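Local coordinates for penicillin-binding protein activator LpoB (Salmonella enterica subsp. enterica serovar Typhimurium, PDB 4Q6V) that probably regulates peptidoglycan synthesis as an outer-membrane lipoprotein, here its C-terminal domain, that interacts with penicillin-binding protein 1B and is essential for its function, at residues V31-R34 / S38-A41; T47-L52 / F58-V63. One frame throughout, in Å; residues are numbered along the deposited sequence.

Interaction 1: residues V31-R34 / S38-A41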
ATOM      1  N   VAL A  31       1.714   0.285  -5.589  1.00 24.78           N
ATOM      2  CA  VAL A  31       3.016  -0.355  -5.563  1.00 22.05           C
ATOM      3  C   VAL A  31       3.978   0.452  -6.455  1.00 24.44           C
ATOM      4  O   VAL A  31       3.670   0.783  -7.624  1.00 24.34           O
ATOM      5  CB  VAL A  31       2.956  -1.822  -6.016  1.00 21.41           C
ATOM      6  CG1 VAL A  31       4.314  -2.502  -5.959  1.00 20.99           C
ATOM      7  CG2 VAL A  31       1.890  -2.619  -5.273  1.00 21.78           C
ATOM      8  N   ASN A  32       5.108   0.825  -5.889  1.00 22.37           N
ATOM      9  CA  ASN A  32       6.121   1.598  -6.557  1.00 24.17           C
ATOM     10  C   ASN A  32       7.240   0.730  -7.161  1.00 24.07           C
ATOM     11  O   ASN A  32       7.925  -0.007  -6.471  1.00 25.74           O
ATOM     12  CB  ASN A  32       6.715   2.593  -5.572  1.00 28.07           C
ATOM     13  CG  ASN A  32       7.896   3.373  -6.109  1.00 32.10           C
ATOM     14  OD1 ASN A  32       7.867   3.840  -7.236  1.00 37.57           O
ATOM     15  ND2 ASN A  32       8.944   3.555  -5.295  1.00 33.56           N
ATOM     16  N   ASN A  33       7.436   0.880  -8.457  1.00 23.82           N
ATOM     17  CA  ASN A  33       8.446   0.115  -9.201  1.00 24.16           C
ATOM     18  C   ASN A  33       9.790   0.809  -9.169  1.00 25.10           C
ATOM     19  O   ASN A  33       9.955   1.872  -9.773  1.00 25.24           O
ATOM     20  CB  ASN A  33       8.002  -0.069 -10.644  1.00 21.28           C
ATOM     21  CG  ASN A  33       9.076  -0.716 -11.537  1.00 20.55           C
ATOM     22  OD1 ASN A  33       9.887  -1.494 -11.061  1.00 18.00           O
ATOM     23  ND2 ASN A  33       9.005  -0.468 -12.854  1.00 18.10           N
ATOM     24  N   ARG A  34      10.733   0.193  -8.457  1.00 23.29           N
ATOM     25  CA  ARG A  34      12.102   0.663  -8.404  1.00 23.73           C
ATOM     26  C   ARG A  34      13.071  -0.340  -9.051  1.00 20.99           C
ATOM     27  O   ARG A  34      14.251  -0.266  -8.819  1.00 23.94           O
ATOM     28  CB  ARG A  34      12.505   0.901  -6.946  1.00 29.68           C
ATOM     29  CG  ARG A  34      11.618   1.881  -6.182  1.00 37.15           C
ATOM     30  CD  ARG A  34      12.358   2.594  -5.059  1.00 47.46           C
ATOM     31  NE  ARG A  34      12.885   1.618  -4.079  1.00 61.00           N
ATOM     32  CZ  ARG A  34      14.173   1.252  -3.920  1.00 66.83           C
ATOM     33  NH1 ARG A  34      15.151   1.790  -4.669  1.00 66.61           N
ATOM     34  NH2 ARG A  34      14.511   0.334  -2.999  1.00 61.48           N
ATOM     35  N   SER A  38      10.441  -2.165 -16.676  1.00 28.45           N
ATOM     36  CA  SER A  38       9.024  -1.815 -16.568  1.00 34.66           C
ATOM     37  C   SER A  38       8.166  -2.910 -15.929  1.00 39.57           C
ATOM     38  O   SER A  38       8.308  -4.095 -16.246  1.00 42.44           O
ATOM     39  CB  SER A  38       8.399  -1.518 -17.948  1.00 34.38           C
ATOM     40  OG  SER A  38       8.976  -0.363 -18.521  1.00 31.39           O
ATOM     41  N   LEU A  39       7.273  -2.487 -15.032  1.00 44.04           N
ATOM     42  CA  LEU A  39       6.369  -3.404 -14.339  1.00 44.39           C
ATOM     43  C   LEU A  39       4.987  -2.774 -14.359  1.00 47.39           C
ATOM     44  O   LEU A  39       4.861  -1.528 -14.323  1.00 42.84           O
ATOM     45  CB  LEU A  39       6.807  -3.657 -12.878  1.00 45.16           C
ATOM     46  CG  LEU A  39       7.600  -4.932 -12.601  1.00 45.42           C
ATOM     47  CD1 LEU A  39       8.816  -4.971 -13.511  1.00 52.07           C
ATOM     48  CD2 LEU A  39       8.032  -5.044 -11.131  1.00 43.39           C
ATOM     49  N   ASN A  40       3.982  -3.656 -14.414  1.00 50.88           N
ATOM     50  CA  ASN A  40       2.574  -3.246 -14.387  1.00 52.73           C
ATOM     51  C   ASN A  40       2.181  -2.855 -12.982  1.00 52.02           C
ATOM     52  O   ASN A  40       1.884  -3.747 -12.202  1.00 47.56           O
ATOM     53  CB  ASN A  40       1.626  -4.339 -14.890  1.00 51.48           C
ATOM     54  CG  ASN A  40       0.226  -3.822 -15.186  1.00 49.72           C
ATOM     55  OD1 ASN A  40      -0.139  -2.701 -14.855  1.00 48.89           O
ATOM     56  ND2 ASN A  40      -0.577  -4.663 -15.818  1.00 55.52           N
ATOM     57  N   ALA A  41       2.173  -1.547 -12.726  1.00 58.99           N
ATOM     58  CA  ALA A  41       1.983  -0.983 -11.386  1.00 58.76           C
ATOM     59  C   ALA A  41       0.611  -1.333 -10.782  1.00 54.68           C
ATOM     60  O   ALA A  41       0.528  -1.793  -9.642  1.00 40.45           O
ATOM     61  CB  ALA A  41       2.167   0.536 -11.416  1.00 64.21           C
TER
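Asn33 meets Leu39 in the closest part of this contact. The Asn33 side chain leaves the strand toward the loop and lays one face of its amide over Leu39 CB. Its nitrogen ND2 comes to 3.4 Å from Leu39 N. Both atoms are donors, so they do not bond to each other. The amide carbon CG of Asn33 lies 3.9 Å from Leu39 CB, and Asn33 OD1 is 4.0 Å from Leu39 CD2. The two side chains cross at about a right angle. With CG anti to the backbone N (chi1 173°), the Asn33 amide reaches across to the loop. It is held by residues that follow it: OD1 bonds to the hydroxyl of Thr35 at the strand end, and ND2 to Gly37 O in the turn. These bonds fix the rotation of the amide. Leu39 also packs on Tyr1 and Val108. Ser38 is the exposed margin here, its CA 4.0 Å from Asn33 ND2.

The other end is looser. Val31 is buried, and the nearest pair there is Val31 O to Ala41 CB, 4.1 Å. Ala41 is exposed. Near this end the hydroxyl of Thr45 hydrogen-bonds to both Val31 N and Ala41 O, linking strand and helix. The arrangement is a strand-to-helix connection in a mixed alpha-beta fold: after strand 25-35 the chain turns back and runs antiparallel beside the strand end, without strand pairing, before helix 41-54, with Asn40 as N-cap.

Interaction 2: residues T47-L52 / F58-V63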
ATOM      1  N   THR A  47      -3.914  -6.681  -7.030  1.00 33.39           N
ATOM      2  CA  THR A  47      -3.680  -7.904  -6.271  1.00 32.10           C
ATOM      3  C   THR A  47      -3.626  -7.619  -4.769  1.00 31.97           C
ATOM      4  O   THR A  47      -4.171  -8.346  -3.955  1.00 31.78           O
ATOM      5  CB  THR A  47      -2.387  -8.609  -6.758  1.00 32.51           C
ATOM      6  OG1 THR A  47      -2.571  -9.026  -8.115  1.00 28.97           O
ATOM      7  CG2 THR A  47      -2.044  -9.833  -5.929  1.00 32.57           C
ATOM      8  N   LEU A  48      -2.900  -6.565  -4.417  1.00 30.63           N
ATOM      9  CA  LEU A  48      -2.642  -6.206  -3.062  1.00 28.07           C
ATOM     10  C   LEU A  48      -3.964  -5.831  -2.392  1.00 26.24           C
ATOM     11  O   LEU A  48      -4.243  -6.262  -1.263  1.00 25.80           O
ATOM     12  CB  LEU A  48      -1.662  -4.997  -2.991  1.00 28.00           C
ATOM     13  CG  LEU A  48      -1.235  -4.625  -1.552  1.00 25.34           C
ATOM     14  CD1 LEU A  48      -0.765  -5.809  -0.760  1.00 27.99           C
ATOM     15  CD2 LEU A  48      -0.192  -3.509  -1.579  1.00 26.20           C
ATOM     16  N   ARG A  49      -4.742  -5.001  -3.065  1.00 28.18           N
ATOM     17  CA  ARG A  49      -6.015  -4.491  -2.542  1.00 28.18           C
ATOM     18  C   ARG A  49      -6.930  -5.693  -2.269  1.00 31.03           C
ATOM     19  O   ARG A  49      -7.658  -5.754  -1.255  1.00 29.16           O
ATOM     20  CB  ARG A  49      -6.629  -3.496  -3.502  1.00 29.64           C
ATOM     21  CG  ARG A  49      -5.971  -2.119  -3.543  1.00 30.13           C
ATOM     22  CD  ARG A  49      -6.579  -1.255  -4.640  1.00 27.22           C
ATOM     23  NE  ARG A  49      -8.004  -1.107  -4.433  1.00 30.93           N
ATOM     24  CZ  ARG A  49      -8.619  -0.104  -3.804  1.00 28.99           C
ATOM     25  NH1 ARG A  49      -7.941   0.920  -3.341  1.00 28.66           N
ATOM     26  NH2 ARG A  49      -9.939  -0.110  -3.655  1.00 27.57           N
ATOM     27  N   ASN A  50      -6.849  -6.696  -3.152  1.00 31.19           N
ATOM     28  CA  ASN A  50      -7.650  -7.914  -2.964  1.00 29.67           C
ATOM     29  C   ASN A  50      -7.252  -8.714  -1.758  1.00 28.74           C
ATOM     30  O   ASN A  50      -8.092  -9.044  -0.927  1.00 29.31           O
ATOM     31  CB  ASN A  50      -7.642  -8.738  -4.242  1.00 33.24           C
ATOM     32  CG  ASN A  50      -8.449  -8.085  -5.348  1.00 33.80           C
ATOM     33  OD1 ASN A  50      -8.009  -7.992  -6.492  1.00 37.81           O
ATOM     34  ND2 ASN A  50      -9.640  -7.621  -5.017  1.00 34.11           N
ATOM     35  N   ALA A  51      -5.952  -8.965  -1.635  1.00 26.71           N
ATOM     36  CA  ALA A  51      -5.412  -9.641  -0.467  1.00 30.10           C
ATOM     37  C   ALA A  51      -5.820  -8.940   0.844  1.00 29.89           C
ATOM     38  O   ALA A  51      -6.085  -9.604   1.849  1.00 32.50           O
ATOM     39  CB  ALA A  51      -3.897  -9.768  -0.520  1.00 29.48           C
ATOM     40  N   LEU A  52      -5.891  -7.609   0.805  1.00 28.74           N
ATOM     41  CA  LEU A  52      -6.228  -6.834   1.986  1.00 25.70           C
ATOM     42  C   LEU A  52      -7.713  -6.792   2.290  1.00 28.34           C
ATOM     43  O   LEU A  52      -8.094  -6.816   3.477  1.00 30.14           O
ATOM     44  CB  LEU A  52      -5.708  -5.420   1.805  1.00 23.89           C
ATOM     45  CG  LEU A  52      -4.194  -5.296   1.834  1.00 22.18           C
ATOM     46  CD1 LEU A  52      -3.761  -3.970   1.257  1.00 20.93           C
ATOM     47  CD2 LEU A  52      -3.648  -5.486   3.235  1.00 22.19           C
ATOM     48  N   PHE A  58     -10.383  -5.081   5.931  1.00 27.96           N
ATOM     49  CA  PHE A  58     -10.256  -3.636   5.878  1.00 25.79           C
ATOM     50  C   PHE A  58     -11.293  -3.045   4.942  1.00 24.03           C
ATOM     51  O   PHE A  58     -11.665  -3.676   3.968  1.00 26.24           O
ATOM     52  CB  PHE A  58      -8.878  -3.211   5.377  1.00 25.80           C
ATOM     53  CG  PHE A  58      -7.740  -3.685   6.221  1.00 24.89           C
ATOM     54  CD1 PHE A  58      -7.426  -3.041   7.410  1.00 24.97           C
ATOM     55  CD2 PHE A  58      -6.987  -4.791   5.818  1.00 24.78           C
ATOM     56  CE1 PHE A  58      -6.380  -3.485   8.194  1.00 23.84           C
ATOM     57  CE2 PHE A  58      -5.935  -5.222   6.580  1.00 26.93           C
ATOM     58  CZ  PHE A  58      -5.630  -4.576   7.783  1.00 26.98           C
ATOM     59  N   THR A  59     -11.756  -1.853   5.247  1.00 22.73           N
ATOM     60  CA  THR A  59     -12.382  -0.974   4.277  1.00 22.48           C
ATOM     61  C   THR A  59     -11.290  -0.197   3.620  1.00 21.10           C
ATOM     62  O   THR A  59     -10.578   0.546   4.286  1.00 20.31           O
ATOM     63  CB  THR A  59     -13.320   0.031   4.970  1.00 23.60           C
ATOM     64  OG1 THR A  59     -14.365  -0.709   5.564  1.00 27.68           O
ATOM     65  CG2 THR A  59     -13.932   0.992   3.959  1.00 23.19           C
ATOM     66  N   LEU A  60     -11.152  -0.389   2.314  1.00 21.17           N
ATOM     67  CA  LEU A  60     -10.184   0.314   1.501  1.00 22.42           C
ATOM     68  C   LEU A  60     -10.696   1.658   0.991  1.00 21.79           C
ATOM     69  O   LEU A  60     -11.855   1.797   0.558  1.00 21.75           O
ATOM     70  CB  LEU A  60      -9.684  -0.560   0.346  1.00 23.89           C
ATOM     71  CG  LEU A  60      -9.136  -1.946   0.670  1.00 24.86           C
ATOM     72  CD1 LEU A  60      -8.652  -2.607  -0.605  1.00 25.28           C
ATOM     73  CD2 LEU A  60      -8.033  -1.891   1.709  1.00 23.50           C
ATOM     74  N   VAL A  61      -9.819   2.660   1.038  1.00 22.14           N
ATOM     75  CA  VAL A  61     -10.122   3.935   0.370  1.00 19.87           C
ATOM     76  C   VAL A  61     -10.130   3.630  -1.099  1.00 21.41           C
ATOM     77  O   VAL A  61      -9.240   2.918  -1.570  1.00 21.37           O
ATOM     78  CB  VAL A  61      -9.112   5.015   0.741  1.00 20.02           C
ATOM     79  CG1 VAL A  61      -9.508   6.339   0.150  1.00 21.11           C
ATOM     80  CG2 VAL A  61      -9.000   5.139   2.273  1.00 19.28           C
ATOM     81  N   SER A  62     -11.143   4.151  -1.795  1.00 20.71           N
ATOM     82  CA  SER A  62     -11.335   3.869  -3.219  1.00 20.37           C
ATOM     83  C   SER A  62     -10.551   4.836  -4.118  1.00 19.39           C
ATOM     84  O   SER A  62     -10.232   5.955  -3.748  1.00 18.70           O
ATOM     85  CB  SER A  62     -12.822   3.949  -3.552  1.00 20.17           C
ATOM     86  OG  SER A  62     -13.192   5.310  -3.725  1.00 22.56           O
ATOM     87  N   VAL A  63     -10.336   4.432  -5.366  1.00 20.02           N
ATOM     88  CA  VAL A  63      -9.606   5.211  -6.343  1.00 22.09           C
ATOM     89  C   VAL A  63     -10.211   6.624  -6.464  1.00 20.30           C
ATOM     90  O   VAL A  63      -9.476   7.613  -6.500  1.00 16.84           O
ATOM     91  CB  VAL A  63      -9.571   4.496  -7.725  1.00 25.89           C
ATOM     92  CG1 VAL A  63      -8.914   5.341  -8.782  1.00 27.20           C
ATOM     93  CG2 VAL A  63      -8.873   3.131  -7.629  1.00 28.76           C
TER
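Arg49 reaches from the helix across Leu60 to the backbone beyond it. Its CB starts against Leu60, 3.6 Å from CD1 of that residue. Arg49 CG follows at 4.0 Å from the same methyl. The chain then bends at chi3 (58°), which folds the guanidinium back over the leucine. NE stays close to Leu60 CD1, and this methyl sits over the centre of one guanidinium face. At the tip, Arg49 NH1 donates to Val61 O at 3.0 Å. The bond is nearly straight, at 167°, and lies close to the guanidinium plane and in the carbonyl plane. Arg49 NH2 passes 4.0 Å from Leu60 CB.

Leu60 CD1 also touches the helix backbone, 3.4 Å from Arg49 O. One turn on, Leu52 CB meets the other methyl, Leu60 CD2. Leu52 O lies at the edge of the Phe58 ring, near its plane, 3.3 Å from Phe58 CD2, while Leu52 CD2 packs on Phe58 CE2 at 4.1 Å. Behind them, Leu52 and Leu60 both rest on Val28 of strand 25-35, and Phe58 on Met14 and Leu15 of helix 3-15.

The contact packs the helix of a beta-alpha-beta unit on its second strand. Apolar pairs do most of this packing. The in-plane bond from NH1 to the main-chain carbonyl of Val61, with a methyl over one face, probably limits the rotation of the guanidinium.

How the interactions relate
Both contacts involve helix 41-54 and belong to one beta-alpha-beta unit, but they lie at different stages of it. Interaction 1 is at the surface, where strand 25-35 runs out and the chain turns into the helix. Interaction 2 comes later and is partly buried, where the helix packs on strand 59-60, the neighbour of 25-35 in the sheet. Their centres are about 17 Å apart and they do not touch. The chemistry follows the location. The surface contact centres on an amide held by residues between the two segments, with little apolar packing. The inner one gathers leucines and a phenylalanine and adds a direct side-chain-to-backbone bond between its segments.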